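Local coordinates for protein cadherin-related family member 2 (Mus musculus, PDB 5CYX) that probably joins neighbouring microvilli of epithelial cells through calcium-dependent binding of its extracellular cadherin repeats to CDHR5, and so controls microvillar packing, at residues 126-131 against 140-145; 157-162 against 167-172; 67-72 against 131-136. All coordinates share one frame; numbering follows the deposited sequence. Where two conformers were deposited one is given.

Contact 1 of 3, residues 126-131 against 140-145. With CA (calcium ion), chain D.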
# COMPACT_ATOMS: atom_id res chain seq x y z
N SER A 126 0.46 2.54 -12.98
CA SER A 126 1.80 2.10 -12.62
C SER A 126 2.83 2.59 -13.64
O SER A 126 2.59 2.56 -14.83
CB SER A 126 1.81 0.58 -12.48
OG SER A 126 1.03 0.22 -11.34
N VAL A 127 3.93 3.15 -13.14
CA VAL A 127 5.07 3.46 -13.99
C VAL A 127 6.29 2.58 -13.63
O VAL A 127 6.37 2.01 -12.53
CB VAL A 127 5.41 4.96 -13.92
CG1 VAL A 127 4.28 5.77 -14.55
CG2 VAL A 127 5.65 5.42 -12.48
N LEU A 128 7.23 2.46 -14.56
CA LEU A 128 8.45 1.70 -14.32
C LEU A 128 9.65 2.48 -14.80
O LEU A 128 9.72 2.86 -15.97
CB LEU A 128 8.38 0.36 -15.07
CG LEU A 128 9.53 -0.61 -14.77
CD1 LEU A 128 9.57 -0.99 -13.28
CD2 LEU A 128 9.42 -1.83 -15.67
N ALA A 129 10.60 2.72 -13.91
CA ALA A 129 11.88 3.26 -14.35
C ALA A 129 12.95 2.24 -14.07
O ALA A 129 12.84 1.48 -13.14
CB ALA A 129 12.19 4.60 -13.70
N GLU A 130 13.96 2.22 -14.93
CA GLU A 130 15.07 1.28 -14.75
C GLU A 130 16.34 2.09 -14.72
O GLU A 130 16.46 3.10 -15.39
CB GLU A 130 15.10 0.27 -15.92
CG GLU A 130 13.90 -0.66 -15.84
CD GLU A 130 13.71 -1.48 -17.09
OE1 GLU A 130 13.75 -0.89 -18.23
OE2 GLU A 130 13.51 -2.69 -16.92
N ASP A 131 17.28 1.60 -13.94
CA ASP A 131 18.57 2.25 -13.75
C ASP A 131 19.60 1.16 -13.92
O ASP A 131 19.58 0.18 -13.19
CB ASP A 131 18.65 2.85 -12.35
CG ASP A 131 19.94 3.63 -12.09
OD1 ASP A 131 21.05 3.16 -12.37
OD2 ASP A 131 19.86 4.73 -11.51
N VAL A 140 15.67 1.71 -7.69
CA VAL A 140 14.81 2.81 -8.02
C VAL A 140 13.72 3.09 -6.96
O VAL A 140 13.08 2.17 -6.46
CB VAL A 140 14.20 2.61 -9.42
CG1 VAL A 140 13.42 3.84 -9.83
CG2 VAL A 140 15.32 2.34 -10.43
N GLN A 141 13.57 4.36 -6.58
CA GLN A 141 12.49 4.84 -5.73
C GLN A 141 11.70 5.84 -6.54
O GLN A 141 12.27 6.48 -7.44
CB GLN A 141 13.05 5.55 -4.48
CG GLN A 141 14.22 4.84 -3.82
CD GLN A 141 14.43 5.24 -2.35
OE1 GLN A 141 15.48 4.96 -1.74
NE2 GLN A 141 13.41 5.85 -1.76
N TYR A 142 10.41 5.98 -6.22
CA TYR A 142 9.51 6.89 -6.89
C TYR A 142 8.95 7.99 -6.01
O TYR A 142 8.72 7.78 -4.84
CB TYR A 142 8.32 6.12 -7.46
CG TYR A 142 8.77 5.06 -8.42
CD1 TYR A 142 9.13 3.78 -7.96
CD2 TYR A 142 8.84 5.32 -9.79
CE1 TYR A 142 9.56 2.81 -8.86
CE2 TYR A 142 9.27 4.37 -10.68
CZ TYR A 142 9.60 3.11 -10.23
OH TYR A 142 10.02 2.17 -11.14
N PHE A 143 8.65 9.13 -6.63
CA PHE A 143 8.15 10.31 -5.90
C PHE A 143 7.11 11.04 -6.73
O PHE A 143 7.27 11.17 -7.95
CB PHE A 143 9.27 11.31 -5.60
CG PHE A 143 10.38 10.72 -4.88
CD1 PHE A 143 10.39 10.68 -3.47
CD2 PHE A 143 11.42 10.13 -5.58
CE1 PHE A 143 11.45 10.09 -2.80
CE2 PHE A 143 12.47 9.51 -4.91
CZ PHE A 143 12.48 9.50 -3.50
N ILE A 144 6.06 11.50 -6.05
CA ILE A 144 5.10 12.40 -6.62
C ILE A 144 5.58 13.80 -6.32
O ILE A 144 5.61 14.19 -5.16
CB ILE A 144 3.68 12.19 -6.05
CG1 ILE A 144 3.13 10.84 -6.52
CG2 ILE A 144 2.74 13.32 -6.51
CD1 ILE A 144 1.88 10.42 -5.78
N GLU A 145 5.96 14.54 -7.34
CA GLU A 145 6.49 15.90 -7.17
C GLU A 145 5.40 16.95 -7.04
O GLU A 145 5.46 17.79 -6.15
CB GLU A 145 7.44 16.28 -8.32
CG GLU A 145 8.78 15.55 -8.28
CD GLU A 145 9.64 15.95 -7.09
OE1 GLU A 145 10.21 17.08 -7.09
OE2 GLU A 145 9.73 15.14 -6.12
CA CA D . 22.09 4.94 -10.89

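Contact 2 of 3, residues 157-162 against 167-172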
# COMPACT_ATOMS: atom_id res chain seq x y z
N LEU A 157 -4.64 12.97 -2.24
CA LEU A 157 -5.46 12.09 -3.06
C LEU A 157 -4.72 10.86 -3.59
O LEU A 157 -5.33 9.82 -3.81
CB LEU A 157 -6.00 12.89 -4.29
CG LEU A 157 -7.24 12.43 -5.02
CD1 LEU A 157 -8.37 11.93 -4.14
CD2 LEU A 157 -7.77 13.57 -5.87
N PHE A 158 -3.41 10.98 -3.80
CA PHE A 158 -2.66 9.96 -4.50
C PHE A 158 -1.37 9.76 -3.79
O PHE A 158 -0.84 10.67 -3.26
CB PHE A 158 -2.33 10.36 -5.93
CG PHE A 158 -3.52 10.64 -6.76
CD1 PHE A 158 -4.32 9.58 -7.23
CD2 PHE A 158 -3.78 11.94 -7.22
CE1 PHE A 158 -5.39 9.83 -8.07
CE2 PHE A 158 -4.88 12.19 -8.02
CZ PHE A 158 -5.67 11.13 -8.46
N ARG A 159 -0.86 8.53 -3.85
CA ARG A 159 0.40 8.22 -3.24
C ARG A 159 1.11 7.14 -4.05
O ARG A 159 0.45 6.35 -4.69
CB ARG A 159 0.18 7.76 -1.82
CG ARG A 159 -0.74 6.52 -1.64
CD ARG A 159 -0.99 6.33 -0.12
NE ARG A 159 -1.89 5.22 0.21
CZ ARG A 159 -1.58 3.91 0.14
NH1 ARG A 159 -0.40 3.50 -0.31
NH2 ARG A 159 -2.47 2.98 0.51
N ILE A 160 2.42 7.06 -3.95
CA ILE A 160 3.15 6.19 -4.80
C ILE A 160 3.98 5.21 -4.00
O ILE A 160 4.50 5.52 -2.94
CB ILE A 160 4.01 6.98 -5.83
CG1 ILE A 160 4.39 6.06 -6.97
CG2 ILE A 160 5.24 7.59 -5.14
CD1 ILE A 160 4.61 6.80 -8.29
N LEU A 161 4.02 4.00 -4.50
CA LEU A 161 4.71 2.87 -3.82
C LEU A 161 6.09 2.69 -4.44
O LEU A 161 6.35 3.11 -5.59
CB LEU A 161 3.93 1.56 -4.01
CG LEU A 161 2.51 1.43 -3.46
CD1 LEU A 161 1.93 0.06 -3.85
CD2 LEU A 161 2.51 1.58 -1.94
N GLU A 162 6.93 1.98 -3.72
CA GLU A 162 8.27 1.65 -4.17
C GLU A 162 8.32 0.93 -5.55
O GLU A 162 9.26 1.10 -6.27
CB GLU A 162 8.96 0.80 -3.09
CG GLU A 162 9.24 1.60 -1.81
CD GLU A 162 10.64 2.18 -1.81
OE1 GLU A 162 11.57 1.38 -1.99
OE2 GLU A 162 10.81 3.42 -1.65
N VAL A 167 -1.34 4.76 -5.96
CA VAL A 167 -2.51 4.27 -5.25
C VAL A 167 -3.40 5.42 -4.87
O VAL A 167 -2.91 6.43 -4.32
CB VAL A 167 -2.11 3.51 -3.97
CG1 VAL A 167 -3.34 3.17 -3.19
CG2 VAL A 167 -1.36 2.24 -4.36
N LEU A 168 -4.70 5.22 -5.03
CA LEU A 168 -5.68 6.14 -4.55
C LEU A 168 -5.79 6.12 -3.03
O LEU A 168 -6.02 5.03 -2.46
CB LEU A 168 -7.01 5.78 -5.12
CG LEU A 168 -8.10 6.80 -4.84
CD1 LEU A 168 -7.92 8.09 -5.66
CD2 LEU A 168 -9.44 6.14 -5.07
N ASN A 169 -5.64 7.31 -2.43
CA ASN A 169 -5.62 7.52 -0.99
C ASN A 169 -6.81 8.24 -0.38
O ASN A 169 -6.93 8.29 0.81
CB ASN A 169 -4.32 8.25 -0.63
CG ASN A 169 -4.09 8.34 0.82
OD1 ASN A 169 -3.85 7.30 1.53
ND2 ASN A 169 -4.18 9.58 1.34
N ASP A 170 -7.68 8.85 -1.19
CA ASP A 170 -8.89 9.49 -0.74
C ASP A 170 -9.89 9.37 -1.90
O ASP A 170 -9.52 8.88 -2.95
CB ASP A 170 -8.54 10.97 -0.49
CG ASP A 170 -9.52 11.70 0.44
OD1 ASP A 170 -10.62 11.22 0.74
OD2 ASP A 170 -9.18 12.83 0.84
N THR A 171 -11.14 9.80 -1.69
CA THR A 171 -12.24 9.48 -2.58
C THR A 171 -12.29 10.55 -3.65
O THR A 171 -11.96 11.73 -3.41
CB THR A 171 -13.59 9.58 -1.86
OG1 THR A 171 -13.61 10.84 -1.19
CG2 THR A 171 -13.79 8.49 -0.80
N LEU A 172 -12.71 10.15 -4.83
CA LEU A 172 -12.76 11.08 -5.97
C LEU A 172 -14.13 11.73 -6.05
O LEU A 172 -15.08 11.20 -5.55
CB LEU A 172 -12.52 10.29 -7.28
CG LEU A 172 -11.22 9.52 -7.41
CD1 LEU A 172 -11.16 8.48 -8.51
CD2 LEU A 172 -10.09 10.49 -7.59

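Contact 3 of 3, residues 67-72 against 131-136. With CA (calcium ion), chain D; CA (calcium ion), chain C; CA (calcium ion), chain B.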
# COMPACT_ATOMS: atom_id res chain seq x y z
N ASP A 67 34.03 1.00 -18.16
CA ASP A 67 32.57 1.02 -18.11
C ASP A 67 32.08 -0.30 -17.57
O ASP A 67 32.07 -1.31 -18.28
CB ASP A 67 31.97 1.30 -19.53
CG ASP A 67 30.44 1.41 -19.50
OD1 ASP A 67 29.83 1.60 -18.42
OD2 ASP A 67 29.82 1.24 -20.53
N PHE A 68 31.70 -0.30 -16.31
CA PHE A 68 31.24 -1.47 -15.64
C PHE A 68 30.05 -2.09 -16.35
O PHE A 68 29.96 -3.30 -16.44
CB PHE A 68 30.81 -1.13 -14.22
CG PHE A 68 30.29 -2.31 -13.47
CD1 PHE A 68 31.17 -3.23 -12.92
CD2 PHE A 68 28.92 -2.51 -13.31
CE1 PHE A 68 30.69 -4.31 -12.20
CE2 PHE A 68 28.44 -3.60 -12.60
CZ PHE A 68 29.33 -4.50 -12.07
N GLU A 69 29.16 -1.24 -16.86
CA GLU A 69 27.94 -1.73 -17.49
C GLU A 69 28.19 -2.62 -18.74
O GLU A 69 27.36 -3.50 -19.02
CB GLU A 69 27.01 -0.57 -17.86
CG GLU A 69 26.19 -0.05 -16.70
CD GLU A 69 27.03 0.55 -15.54
OE1 GLU A 69 27.87 1.42 -15.73
OE2 GLU A 69 26.86 0.15 -14.42
N THR A 70 29.31 -2.44 -19.43
CA THR A 70 29.67 -3.29 -20.60
C THR A 70 30.84 -4.26 -20.36
O THR A 70 30.76 -5.40 -20.78
CB THR A 70 30.03 -2.47 -21.84
OG1 THR A 70 30.35 -1.16 -21.42
CG2 THR A 70 28.87 -2.37 -22.79
N VAL A 71 31.91 -3.80 -19.71
CA VAL A 71 33.08 -4.65 -19.48
C VAL A 71 33.45 -4.61 -17.99
O VAL A 71 34.28 -3.82 -17.54
CB VAL A 71 34.27 -4.29 -20.38
CG1 VAL A 71 35.38 -5.31 -20.18
CG2 VAL A 71 33.86 -4.30 -21.88
N PRO A 72 32.81 -5.46 -17.20
CA PRO A 72 33.02 -5.50 -15.76
C PRO A 72 34.42 -5.98 -15.28
O PRO A 72 34.86 -5.58 -14.18
CB PRO A 72 31.91 -6.43 -15.27
CG PRO A 72 31.51 -7.24 -16.44
CD PRO A 72 31.75 -6.39 -17.65
N ASP A 131 17.28 1.60 -13.94
CA ASP A 131 18.57 2.25 -13.75
C ASP A 131 19.60 1.16 -13.92
O ASP A 131 19.58 0.18 -13.19
CB ASP A 131 18.65 2.85 -12.35
CG ASP A 131 19.94 3.63 -12.09
OD1 ASP A 131 21.05 3.16 -12.37
OD2 ASP A 131 19.86 4.73 -11.51
N LYS A 132 20.51 1.36 -14.86
CA LYS A 132 21.48 0.31 -15.23
C LYS A 132 22.56 -0.00 -14.22
O LYS A 132 23.24 -1.01 -14.36
CB LYS A 132 22.12 0.65 -16.56
CG LYS A 132 21.09 0.63 -17.68
CD LYS A 132 21.57 -0.19 -18.85
CE LYS A 132 22.61 0.56 -19.68
NZ LYS A 132 23.60 -0.37 -20.33
N ASP A 133 22.74 0.83 -13.18
CA ASP A 133 23.77 0.54 -12.21
C ASP A 133 23.29 -0.67 -11.37
O ASP A 133 22.14 -1.09 -11.47
CB ASP A 133 24.11 1.76 -11.34
CG ASP A 133 24.54 2.97 -12.20
OD1 ASP A 133 25.39 2.78 -13.11
OD2 ASP A 133 23.93 4.01 -12.00
N THR A 134 24.21 -1.19 -10.56
CA THR A 134 23.98 -2.36 -9.72
C THR A 134 24.06 -1.96 -8.24
O THR A 134 24.78 -1.03 -7.89
CB THR A 134 25.08 -3.39 -10.02
OG1 THR A 134 24.98 -3.82 -11.40
CG2 THR A 134 24.97 -4.66 -9.08
N GLY A 135 23.36 -2.65 -7.34
CA GLY A 135 23.34 -2.26 -5.95
C GLY A 135 22.43 -1.05 -5.75
O GLY A 135 21.50 -0.81 -6.56
N THR A 136 22.62 -0.33 -4.64
CA THR A 136 21.71 0.76 -4.31
C THR A 136 21.78 1.82 -5.40
O THR A 136 20.85 2.56 -5.59
CB THR A 136 22.00 1.41 -2.95
OG1 THR A 136 23.32 1.91 -2.96
CG2 THR A 136 21.89 0.31 -1.80
CA CA D . 22.09 4.94 -10.89
CA CA C . 27.68 2.19 -13.19
CA CA B . 29.28 3.10 -16.75
O HOH W 1 25.57 -2.18 -13.70
O HOH W 2 27.48 4.07 -18.12

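Contact 1 of 3, residues 126-131 against 140-145
Tyr142 reaches across to the backbone of Ala129 and makes the one hydrogen bond of this contact. The amide N of Ala129 donates to Tyr142 OH at 2.9 Å. The bond is nearly straight, 176° at the hydrogen, and the donor lies in the plane of the ring, at its edge. CG of Tyr142 stands anti to the carbonyl carbon (chi1 -59°), which sends the ring from strand 140-148 toward the loop. Further contacts lie beside the bond. Val127 CG2 lies 4.2 Å from Tyr142 CD2, the two side chains running past each other in opposite directions. Leu128 CD1 comes to 3.8 Å from Tyr142 OH. Within its own strand, Val140 CG1 sits 3.9 Å above one face of the ring, toward the rim. Val140 also divides its two methyls across the contact. CG1 meets Ala129 CB at 4.1 Å, and CG2 touches Asp131 CB at 3.9 Å. A phenylalanine in place of Tyr142 would probably keep much of this packing but leave the buried amide of Ala129 without its acceptor.

Farther out, Phe105 packs on Val127 and Ala129, and Ala187 of strand 180-189 packs on Ala129 and Val140. Ile160 lies against Tyr142. At the end of segment 126-131, Asp131 grips a calcium ion with both carboxylate oxygens, OD1 at 2.5 Å and OD2 at 2.3 Å. Asn99, Asn101, Asp133, Ala137 and Asp189 complete the site. The contact thus links the loop after strand 123-126 to strand 140-148 in the second cadherin repeat, a Greek-key beta sandwich, near its calcium-binding end.

Contact 2 of 3, residues 157-162 against 167-172
Arg159 and Val167 form an antiparallel hydrogen-bonded pair. Val167 N donates to Arg159 O at 2.7 Å. Arg159 N returns a bond to Val167 O at 3.0 Å. A third backbone bond, Asn169 N to Leu157 O at 2.9 Å, ties the strands where the second one ends. Arg159 adds a side-chain bond: NE donates to Asn169 OD1 at 3.1 Å, bent to 136° at the hydrogen. The oxygen lies near the guanidinium plane, but the donor sits above the amide carbonyl plane, and the two planes are 78° apart. Arg159 NH2 also binds Gly121 O of the second subunit, Asn169 OD1 also accepts from Val123 N of that subunit, and Asn169 ND2 is held by Asn156 O.

The strands form a beta hairpin within a three-stranded antiparallel sheet of the second cadherin repeat. Strand 158-160 is an outer strand and 165-168 lies in the middle, next to 123-126.

On the Arg159 and Val167 side of the sheet, the two side chains run side by side. CG of Arg159 stands between the backbone N and the carbonyl carbon (chi1 58°), and the chain then runs extended to NE. Val167 CG1 lies over the centre of one guanidinium face, 3.8 Å from its plane. Leu161 CD1 meets the other methyl, Val167 CG2. Phe158 and Leu168, a non-hydrogen-bonded pair, point to the opposite side, where Phe158 CE1 touches Leu168 CD1 at 3.9 Å. Tyr181 of strand 180-189 meets the Phe158 ring edge-to-face. Leu157 CD1 approaches Asp170 O at 3.5 Å and reaches Leu172 CD2 at 4.1 Å.

Contact 3 of 3, residues 67-72 against 131-136
Glu69 and Asp133 meet at a shared calcium ion, the tight part of the contact. Glu69 chelates that ion with OE1 at 2.7 Å and OE2 at 2.5 Å, while Asp133 OD1 binds it at 2.4 Å. The carboxylate planes stand 77° apart. Glu69 OE2 and Asp133 OD1 come to 3.3 Å, and the calcium charge probably offsets their repulsion. Each acid also binds a second ion. Glu69 OE1 shares one with Asp67 OD1, and Asp133 OD2 shares the other with Asp131. The Glu69 chain bends at chi2 (63°), bringing its carboxylate against both ions, with OE1 bridging them. Asp133 N donates to Asp131 OD1 at 3.0 Å, an Asx turn.

This row of three ions is the classical linker between consecutive cadherin repeats, here the first and second. Glu18, Asp97, Arg98 and Asp100 supply further ligands.

The other side is looser. No direct hydrogen bond crosses it. One water donates to Glu69 OE2 and Lys132 O and accepts from Thr134 OG1. Thr134 OG1 lies at the edge of the Phe68 ring, 3.7 Å from CE2. Pro198 of the third subunit packs on both residues. Exposed Lys132 touches Glu69 CG through CB at 4.1 Å.

Contacts 1 and 2 lie wholly within the second cadherin repeat, with centres about 15 Å apart. Contact 1 closes before contact 2 opens along the chain. They meet where strand 140-148 of one sheet faces strand 158-160 of the other, as in Tyr142 O against Ile160 CG2 at 3.5 Å. Contact 3 joins the first repeat to the second, its centre about 19 Å from that of contact 1 and 33 Å from that of contact 2. It crosses contact 1 in sequence: 67-72 comes first, and 131-136 precedes 140-145. The two share Asp131 and its calcium ion, which probably ties the second repeat to the linker. Contacts 2 and 3 both also touch the third subunit.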